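Long-range contacts in adenylate isopentenyltransferase (Humulus lupulus, PDB 3A8T), which transfers an isopentenyl group from dimethylallyl diphosphate to ATP, ADP or AMP, a step of cytokinin biosynthesis: residues 67-72 and 97-102; 42-47 and 133-138. All blocks are in the same frame, centred on the assembly; numbering follows the deposited sequence.

Contact 1: 67-72 and 97-102; sequences EVINSD and HHLLGE. With ATP (adenosine-5'-triphosphate), chain B.
Glu67 and His98 meet because both turn CG away from their own carbonyl carbon (chi1 -51° and -48°) and, in the glutamate, because the chain stays extended beyond CG. The carboxylate and the imidazole end up nearly coplanar, and His98 NE2 donates to Glu67 OE1 over 2.8 Å, almost along the C-O axis and within the plane of the ring. Arg129 forms a salt bridge to the same OE1, so this buried oxygen is gripped twice, which would probably help keep the carboxylate charged. The backbones run parallel: His98 N donates to Val68 O (2.7 Å), and His98 O receives Asn70 N at 2.9 Å in an almost straight bond. Val68 O also lies 3.1 Å from His98 CD2, at the edge of that ring. On the other face of the sheet Val68 sits against the flat side of the His97 ring, its CB 3.9 Å from the centroid in a CH-pi contact. Ile69 shares the His98 face; its CG2 lies alongside Leu99 CG at 4.1 Å, and helix 112-128 packs on both residues. Just past the strand, Asp72 OD2 accepts a hydrogen bond from ATP N6 (3.3 Å), while its OD1 takes the amides of Met74 and Gln75. This is the edge of a parallel Rossmann-like sheet in the P-loop NTPase clan, with the strand 66-70 leading at its C-terminal end into the adenine pocket.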
ATOM      1  N   GLU A  67       1.154 -17.759   0.216  1.00 20.35           N
ATOM      2  CA  GLU A  67       1.808 -16.939   1.231  1.00 20.95           C
ATOM      3  C   GLU A  67       2.055 -15.622   0.501  1.00 20.92           C
ATOM      4  O   GLU A  67       2.296 -15.581  -0.719  1.00 19.34           O
ATOM      5  CB  GLU A  67       3.164 -17.549   1.722  1.00 22.16           C
ATOM      6  CG  GLU A  67       3.103 -19.053   2.174  1.00 26.14           C
ATOM      7  CD  GLU A  67       4.235 -19.500   3.177  1.00 29.48           C
ATOM      8  OE1 GLU A  67       5.064 -18.651   3.574  1.00 31.07           O
ATOM      9  OE2 GLU A  67       4.308 -20.713   3.563  1.00 29.67           O
ATOM     10  N   VAL A  68       2.011 -14.548   1.271  1.00 22.15           N
ATOM     11  CA  VAL A  68       2.160 -13.218   0.735  1.00 21.35           C
ATOM     12  C   VAL A  68       3.489 -12.545   0.989  1.00 21.48           C
ATOM     13  O   VAL A  68       4.053 -12.629   2.069  1.00 21.99           O
ATOM     14  CB  VAL A  68       0.998 -12.289   1.275  1.00 21.85           C
ATOM     15  CG1 VAL A  68       1.316 -10.845   1.015  1.00 23.70           C
ATOM     16  CG2 VAL A  68      -0.325 -12.641   0.603  1.00 20.38           C
ATOM     17  N   ILE A  69       3.968 -11.872  -0.044  1.00 21.32           N
ATOM     18  CA  ILE A  69       5.191 -11.067   0.029  1.00 21.10           C
ATOM     19  C   ILE A  69       4.682  -9.661  -0.225  1.00 21.19           C
ATOM     20  O   ILE A  69       4.024  -9.412  -1.224  1.00 22.34           O
ATOM     21  CB  ILE A  69       6.196 -11.411  -1.078  1.00 20.01           C
ATOM     22  CG1 ILE A  69       6.580 -12.895  -0.979  1.00 18.69           C
ATOM     23  CG2 ILE A  69       7.380 -10.487  -0.977  1.00 17.83           C
ATOM     24  CD1 ILE A  69       7.480 -13.448  -2.085  1.00 17.61           C
ATOM     25  N   ASN A  70       4.927  -8.771   0.715  1.00 20.74           N
ATOM     26  CA  ASN A  70       4.521  -7.379   0.595  1.00 21.68           C
ATOM     27  C   ASN A  70       5.479  -6.645  -0.324  1.00 22.94           C
ATOM     28  O   ASN A  70       6.687  -6.769  -0.151  1.00 22.45           O
ATOM     29  CB  ASN A  70       4.582  -6.698   1.944  1.00 20.86           C
ATOM     30  CG  ASN A  70       4.513  -5.203   1.824  1.00 20.53           C
ATOM     31  OD1 ASN A  70       5.420  -4.493   2.199  1.00 21.83           O
ATOM     32  ND2 ASN A  70       3.438  -4.729   1.287  1.00 18.71           N
ATOM     33  N   SER A  71       4.944  -5.889  -1.292  1.00 25.28           N
ATOM     34  CA  SER A  71       5.749  -5.093  -2.249  1.00 26.10           C
ATOM     35  C   SER A  71       5.515  -3.583  -2.102  1.00 26.61           C
ATOM     36  O   SER A  71       5.921  -2.801  -2.947  1.00 27.77           O
ATOM     37  CB  SER A  71       5.459  -5.497  -3.695  1.00 24.97           C
ATOM     38  OG  SER A  71       4.093  -5.348  -3.990  1.00 25.60           O
ATOM     39  N   ASP A  72       4.836  -3.184  -1.036  1.00 27.17           N
ATOM     40  CA  ASP A  72       4.597  -1.767  -0.759  1.00 26.77           C
ATOM     41  C   ASP A  72       5.854  -1.298   0.026  1.00 26.14           C
ATOM     42  O   ASP A  72       6.214  -1.838   1.062  1.00 25.57           O
ATOM     43  CB  ASP A  72       3.309  -1.651   0.027  1.00 27.77           C
ATOM     44  CG  ASP A  72       3.030  -0.260   0.478  1.00 30.92           C
ATOM     45  OD1 ASP A  72       3.869   0.316   1.196  1.00 33.32           O
ATOM     46  OD2 ASP A  72       1.956   0.260   0.125  1.00 31.98           O
ATOM     47  N   HIS A  97       2.727 -13.852   5.985  1.00 24.23           N
ATOM     48  CA  HIS A  97       3.184 -12.688   5.222  1.00 23.48           C
ATOM     49  C   HIS A  97       4.660 -12.471   5.401  1.00 23.59           C
ATOM     50  O   HIS A  97       5.186 -12.754   6.469  1.00 25.41           O
ATOM     51  CB  HIS A  97       2.457 -11.381   5.641  1.00 22.30           C
ATOM     52  CG  HIS A  97       1.017 -11.359   5.259  1.00 21.89           C
ATOM     53  ND1 HIS A  97       0.461 -10.357   4.493  1.00 23.02           N
ATOM     54  CD2 HIS A  97       0.029 -12.261   5.469  1.00 20.91           C
ATOM     55  CE1 HIS A  97      -0.806 -10.644   4.249  1.00 19.27           C
ATOM     56  NE2 HIS A  97      -1.092 -11.792   4.826  1.00 22.05           N
ATOM     57  N   HIS A  98       5.308 -11.952   4.355  1.00 23.65           N
ATOM     58  CA  HIS A  98       6.730 -11.648   4.349  1.00 23.06           C
ATOM     59  C   HIS A  98       6.996 -10.203   3.903  1.00 24.21           C
ATOM     60  O   HIS A  98       6.237  -9.627   3.149  1.00 23.66           O
ATOM     61  CB  HIS A  98       7.430 -12.613   3.413  1.00 23.79           C
ATOM     62  CG  HIS A  98       7.040 -14.038   3.638  1.00 25.35           C
ATOM     63  ND1 HIS A  98       7.724 -14.876   4.495  1.00 24.40           N
ATOM     64  CD2 HIS A  98       6.016 -14.767   3.137  1.00 24.28           C
ATOM     65  CE1 HIS A  98       7.143 -16.059   4.507  1.00 25.20           C
ATOM     66  NE2 HIS A  98       6.104 -16.020   3.690  1.00 25.07           N
ATOM     67  N   LEU A  99       8.092  -9.632   4.382  1.00 25.51           N
ATOM     68  CA  LEU A  99       8.476  -8.287   4.027  1.00 26.02           C
ATOM     69  C   LEU A  99       7.392  -7.316   4.461  1.00 25.55           C
ATOM     70  O   LEU A  99       7.154  -6.284   3.827  1.00 26.35           O
ATOM     71  CB  LEU A  99       8.721  -8.192   2.523  1.00 27.72           C
ATOM     72  CG  LEU A  99       9.910  -8.856   1.811  1.00 30.27           C
ATOM     73  CD1 LEU A  99      10.776  -7.789   1.291  1.00 29.78           C
ATOM     74  CD2 LEU A  99      10.697  -9.775   2.706  1.00 31.13           C
ATOM     75  N   LEU A 100       6.728  -7.646   5.557  1.00 25.81           N
ATOM     76  CA  LEU A 100       5.668  -6.779   6.070  1.00 26.15           C
ATOM     77  C   LEU A 100       5.927  -6.371   7.493  1.00 27.15           C
ATOM     78  O   LEU A 100       5.766  -7.152   8.426  1.00 28.40           O
ATOM     79  CB  LEU A 100       4.295  -7.451   5.957  1.00 23.09           C
ATOM     80  CG  LEU A 100       3.097  -6.623   6.470  1.00 24.06           C
ATOM     81  CD1 LEU A 100       3.020  -5.280   5.804  1.00 19.97           C
ATOM     82  CD2 LEU A 100       1.787  -7.406   6.234  1.00 21.38           C
ATOM     83  N   GLY A 101       6.377  -5.141   7.637  1.00 28.87           N
ATOM     84  CA  GLY A 101       6.632  -4.560   8.949  1.00 30.42           C
ATOM     85  C   GLY A 101       7.764  -5.187   9.709  1.00 32.56           C
ATOM     86  O   GLY A 101       7.687  -5.286  10.936  1.00 34.57           O
ATOM     87  N   GLU A 102       8.821  -5.589   9.019  1.00 31.81           N
ATOM     88  CA  GLU A 102       9.909  -6.206   9.724  1.00 33.75           C
ATOM     89  C   GLU A 102      11.229  -5.480   9.578  1.00 33.67           C
ATOM     90  O   GLU A 102      12.209  -5.911  10.157  1.00 34.18           O
ATOM     91  CB  GLU A 102      10.093  -7.654   9.265  1.00 37.19           C
ATOM     92  CG  GLU A 102       8.890  -8.568   9.466  1.00 41.23           C
ATOM     93  CD  GLU A 102       9.155  -9.978   8.974  1.00 43.65           C
ATOM     94  OE1 GLU A 102       9.969 -10.676   9.621  1.00 46.25           O
ATOM     95  OE2 GLU A 102       8.563 -10.387   7.946  1.00 43.73           O
TER
HETATM   96  PG  ATP B 800       8.697   6.409  -6.320  1.00 48.05           P
HETATM   97  O1G ATP B 800       9.932   5.625  -6.639  1.00 48.83           O
HETATM   98  O2G ATP B 800       9.010   7.292  -4.986  1.00 47.02           O
HETATM   99  O3G ATP B 800       8.339   7.418  -7.527  1.00 48.63           O
HETATM  100  PB  ATP B 800       7.638   3.882  -6.032  1.00 31.98           P
HETATM  101  O1B ATP B 800       7.432   3.240  -7.295  1.00 34.73           O
HETATM  102  O2B ATP B 800       9.108   3.635  -5.595  1.00 34.85           O
HETATM  103  O3B ATP B 800       7.349   5.450  -6.118  1.00 41.04           O
HETATM  104  PA  ATP B 800       5.293   3.908  -4.465  1.00 28.06           P
HETATM  105  O1A ATP B 800       4.532   4.535  -5.535  1.00 25.62           O
HETATM  106  O2A ATP B 800       4.337   2.761  -3.828  1.00 29.31           O
HETATM  107  O3A ATP B 800       6.678   3.150  -4.943  1.00 32.49           O
HETATM  108  O5' ATP B 800       5.572   4.917  -3.221  1.00 28.79           O
HETATM  109  C5' ATP B 800       5.934   6.212  -3.615  1.00 26.02           C
HETATM  110  C4' ATP B 800       5.625   7.124  -2.444  1.00 25.79           C
HETATM  111  O4' ATP B 800       4.226   7.030  -2.145  1.00 25.90           O
HETATM  112  C3' ATP B 800       6.330   6.740  -1.120  1.00 26.66           C
HETATM  113  O3' ATP B 800       7.623   7.335  -1.043  1.00 29.71           O
HETATM  114  C2' ATP B 800       5.346   7.266  -0.061  1.00 24.24           C
HETATM  115  O2' ATP B 800       5.590   8.606   0.198  1.00 26.76           O
HETATM  116  C1' ATP B 800       3.981   7.090  -0.684  1.00 24.27           C
HETATM  117  N9  ATP B 800       3.343   5.833  -0.205  1.00 24.81           N
HETATM  118  C8  ATP B 800       3.346   4.599  -0.853  1.00 26.13           C
HETATM  119  N7  ATP B 800       2.779   3.678  -0.100  1.00 28.54           N
HETATM  120  C5  ATP B 800       2.371   4.245   1.070  1.00 27.22           C
HETATM  121  C6  ATP B 800       1.713   3.793   2.282  1.00 27.05           C
HETATM  122  N6  ATP B 800       1.337   2.487   2.473  1.00 25.58           N
HETATM  123  N1  ATP B 800       1.475   4.703   3.250  1.00 25.98           N
HETATM  124  C2  ATP B 800       1.823   5.975   3.109  1.00 25.07           C
HETATM  125  N3  ATP B 800       2.433   6.441   2.018  1.00 23.79           N
HETATM  126  C4  ATP B 800       2.727   5.649   0.999  1.00 24.83           C

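Contact 2: 42-47 and 133-138; sequences LLVLMG and PVLVGG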
ATOM      1  N   LEU A  42       4.990 -17.047  -9.889  1.00 22.42           N
ATOM      2  CA  LEU A  42       4.733 -15.997  -8.965  1.00 22.32           C
ATOM      3  C   LEU A  42       3.499 -15.191  -9.344  1.00 21.08           C
ATOM      4  O   LEU A  42       3.384 -14.669 -10.440  1.00 20.04           O
ATOM      5  CB  LEU A  42       5.950 -15.063  -8.856  1.00 23.37           C
ATOM      6  CG  LEU A  42       5.716 -13.807  -7.988  1.00 23.62           C
ATOM      7  CD1 LEU A  42       5.564 -14.136  -6.472  1.00 20.86           C
ATOM      8  CD2 LEU A  42       6.837 -12.851  -8.277  1.00 21.20           C
ATOM      9  N   LEU A  43       2.563 -15.103  -8.419  1.00 20.74           N
ATOM     10  CA  LEU A  43       1.366 -14.333  -8.673  1.00 19.69           C
ATOM     11  C   LEU A  43       1.665 -12.910  -8.237  1.00 18.02           C
ATOM     12  O   LEU A  43       2.237 -12.703  -7.156  1.00 19.41           O
ATOM     13  CB  LEU A  43       0.203 -14.904  -7.879  1.00 19.34           C
ATOM     14  CG  LEU A  43      -1.173 -14.276  -8.063  1.00 17.87           C
ATOM     15  CD1 LEU A  43      -1.572 -14.243  -9.569  1.00 16.88           C
ATOM     16  CD2 LEU A  43      -2.147 -15.110  -7.226  1.00 15.75           C
ATOM     17  N   VAL A  44       1.306 -11.948  -9.073  1.00 15.89           N
ATOM     18  CA  VAL A  44       1.563 -10.559  -8.759  1.00 16.88           C
ATOM     19  C   VAL A  44       0.272  -9.764  -8.711  1.00 18.25           C
ATOM     20  O   VAL A  44      -0.443  -9.699  -9.671  1.00 19.49           O
ATOM     21  CB  VAL A  44       2.539  -9.951  -9.800  1.00 17.03           C
ATOM     22  CG1 VAL A  44       2.819  -8.454  -9.477  1.00 13.78           C
ATOM     23  CG2 VAL A  44       3.813 -10.795  -9.837  1.00 14.57           C
ATOM     24  N   LEU A  45      -0.040  -9.193  -7.560  1.00 20.58           N
ATOM     25  CA  LEU A  45      -1.266  -8.426  -7.412  1.00 22.96           C
ATOM     26  C   LEU A  45      -0.881  -6.975  -7.446  1.00 24.49           C
ATOM     27  O   LEU A  45      -0.193  -6.502  -6.538  1.00 27.43           O
ATOM     28  CB  LEU A  45      -2.030  -8.758  -6.099  1.00 22.85           C
ATOM     29  CG  LEU A  45      -2.405 -10.236  -5.811  1.00 23.03           C
ATOM     30  CD1 LEU A  45      -3.504 -10.299  -4.819  1.00 18.51           C
ATOM     31  CD2 LEU A  45      -2.739 -10.990  -7.075  1.00 21.56           C
ATOM     32  N   MET A  46      -1.330  -6.296  -8.503  1.00 24.61           N
ATOM     33  CA  MET A  46      -1.059  -4.899  -8.783  1.00 25.82           C
ATOM     34  C   MET A  46      -2.250  -3.930  -8.781  1.00 25.51           C
ATOM     35  O   MET A  46      -3.420  -4.314  -8.949  1.00 25.17           O
ATOM     36  CB  MET A  46      -0.383  -4.783 -10.139  1.00 29.59           C
ATOM     37  CG  MET A  46       1.101  -5.102 -10.131  1.00 35.84           C
ATOM     38  SD  MET A  46       1.805  -4.909 -11.807  1.00 42.44           S
ATOM     39  CE  MET A  46       0.467  -5.602 -12.592  1.00 38.79           C
ATOM     40  N   GLY A  47      -1.920  -2.657  -8.615  1.00 22.36           N
ATOM     41  CA  GLY A  47      -2.925  -1.622  -8.591  1.00 22.08           C
ATOM     42  C   GLY A  47      -2.513  -0.466  -7.684  1.00 21.91           C
ATOM     43  O   GLY A  47      -1.591  -0.576  -6.853  1.00 20.22           O
ATOM     44  N   PRO A 133       3.684 -18.206  -4.104  1.00 22.07           N
ATOM     45  CA  PRO A 133       4.099 -16.901  -3.551  1.00 20.92           C
ATOM     46  C   PRO A 133       3.247 -15.816  -4.299  1.00 21.87           C
ATOM     47  O   PRO A 133       3.009 -15.906  -5.530  1.00 23.53           O
ATOM     48  CB  PRO A 133       5.577 -16.820  -3.915  1.00 20.59           C
ATOM     49  CG  PRO A 133       5.658 -17.586  -5.140  1.00 20.85           C
ATOM     50  CD  PRO A 133       4.775 -18.796  -4.895  1.00 19.53           C
ATOM     51  N   VAL A 134       2.780 -14.810  -3.572  1.00 22.20           N
ATOM     52  CA  VAL A 134       1.941 -13.743  -4.143  1.00 19.83           C
ATOM     53  C   VAL A 134       2.524 -12.388  -3.771  1.00 20.51           C
ATOM     54  O   VAL A 134       2.561 -12.041  -2.595  1.00 20.98           O
ATOM     55  CB  VAL A 134       0.559 -13.841  -3.576  1.00 18.14           C
ATOM     56  CG1 VAL A 134      -0.368 -12.847  -4.232  1.00 19.60           C
ATOM     57  CG2 VAL A 134       0.058 -15.283  -3.737  1.00 17.12           C
ATOM     58  N   LEU A 135       2.993 -11.644  -4.771  1.00 18.84           N
ATOM     59  CA  LEU A 135       3.555 -10.312  -4.544  1.00 20.12           C
ATOM     60  C   LEU A 135       2.397  -9.314  -4.427  1.00 21.18           C
ATOM     61  O   LEU A 135       1.690  -9.103  -5.382  1.00 21.36           O
ATOM     62  CB  LEU A 135       4.438  -9.934  -5.722  1.00 18.14           C
ATOM     63  CG  LEU A 135       5.477  -8.863  -5.502  1.00 19.01           C
ATOM     64  CD1 LEU A 135       6.438  -9.255  -4.412  1.00 15.04           C
ATOM     65  CD2 LEU A 135       6.214  -8.628  -6.834  1.00 18.94           C
ATOM     66  N   VAL A 136       2.207  -8.709  -3.259  1.00 21.96           N
ATOM     67  CA  VAL A 136       1.091  -7.792  -3.047  1.00 22.87           C
ATOM     68  C   VAL A 136       1.537  -6.403  -2.673  1.00 25.14           C
ATOM     69  O   VAL A 136       2.131  -6.165  -1.595  1.00 24.93           O
ATOM     70  CB  VAL A 136       0.132  -8.339  -1.931  1.00 24.71           C
ATOM     71  CG1 VAL A 136      -1.098  -7.437  -1.758  1.00 21.00           C
ATOM     72  CG2 VAL A 136      -0.295  -9.753  -2.302  1.00 24.59           C
ATOM     73  N   GLY A 137       1.244  -5.465  -3.560  1.00 26.07           N
ATOM     74  CA  GLY A 137       1.661  -4.115  -3.278  1.00 25.19           C
ATOM     75  C   GLY A 137       1.739  -3.215  -4.487  1.00 25.52           C
ATOM     76  O   GLY A 137       1.600  -3.645  -5.645  1.00 24.57           O
ATOM     77  N   GLY A 138       1.987  -1.948  -4.191  1.00 25.10           N
ATOM     78  CA  GLY A 138       2.009  -0.971  -5.236  1.00 27.94           C
ATOM     79  C   GLY A 138       3.253  -0.179  -5.520  1.00 27.65           C
ATOM     80  O   GLY A 138       3.125   0.846  -6.204  1.00 29.08           O
TER
HETATM   81  O   HOH W   1       1.271  -1.783  -8.452  1.00 25.97           O
HETATM   82  O   HOH W   2       0.827   1.079  -7.703  1.00 26.25           O
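Leu45 drops its branch between Val134 and Val136: CG rests 3.7 Å from Val134 CG1, and CD1 reaches Val136 CG2 at 4.1 Å. With CG turned away from its own carbonyl carbon (chi1 -55°), the leucine crosses the first valine obliquely and runs alongside the second. Leu43 adds the next bump on this face, its CD2 lying beside Val134 CG2. Cutting Leu45 back to an alanine would probably open a gap between the two valines, since the CG and CD1 that touch them would be gone. At the start of the pair, Leu42 brings CD1 against Pro133, 3.2 Å from its carbonyl O and 3.7 Å from its ring CG, while Val44 CG2 packs more loosely against Leu135 CB on the face opposite Leu45. Between the two faces the parallel backbones are joined by Leu43 N to Pro133 O, Leu135 N to Leu43 O (2.7 Å) and Leu45 N to Leu135 O; a weak bond from Gly137 N to Leu45 O follows. At the backbone angles of Gly137 and the ATP-binding Gly47, a CB would be pressed against the preceding carbonyl O. The two strands are central in the sheet, flanked by 174-181 and 66-70. Helix 53-61 packs over Leu43, Leu45 and Val136, and helix 140-147 over Leu42, Val44 and Leu135.

Overall arrangement
From the N terminus the chain enters the sheet through strand 41-46, passes the ATP-binding loop and helix 53-61, and returns as strand 66-70. The 24 residues between segments 67-72 and 97-102, without helix or strand, lead to strand 97-98, where contact 1 closes the smaller loop at the sheet's edge. Helix 112-128 then carries the chain back to strand 132-136, which slips between the first two strands, and contact 2 closes the larger loop, with contact 1 nested inside it. Strands 66-70 and 132-136 are neighbours, so the contacts join directly: Ile69 O and Val136 N, 2.8 Å apart, probably share a hydrogen bond. Together they tie four parallel strands, in the order 97-98, 66-70, 132-136, 41-46, beside the nucleotide.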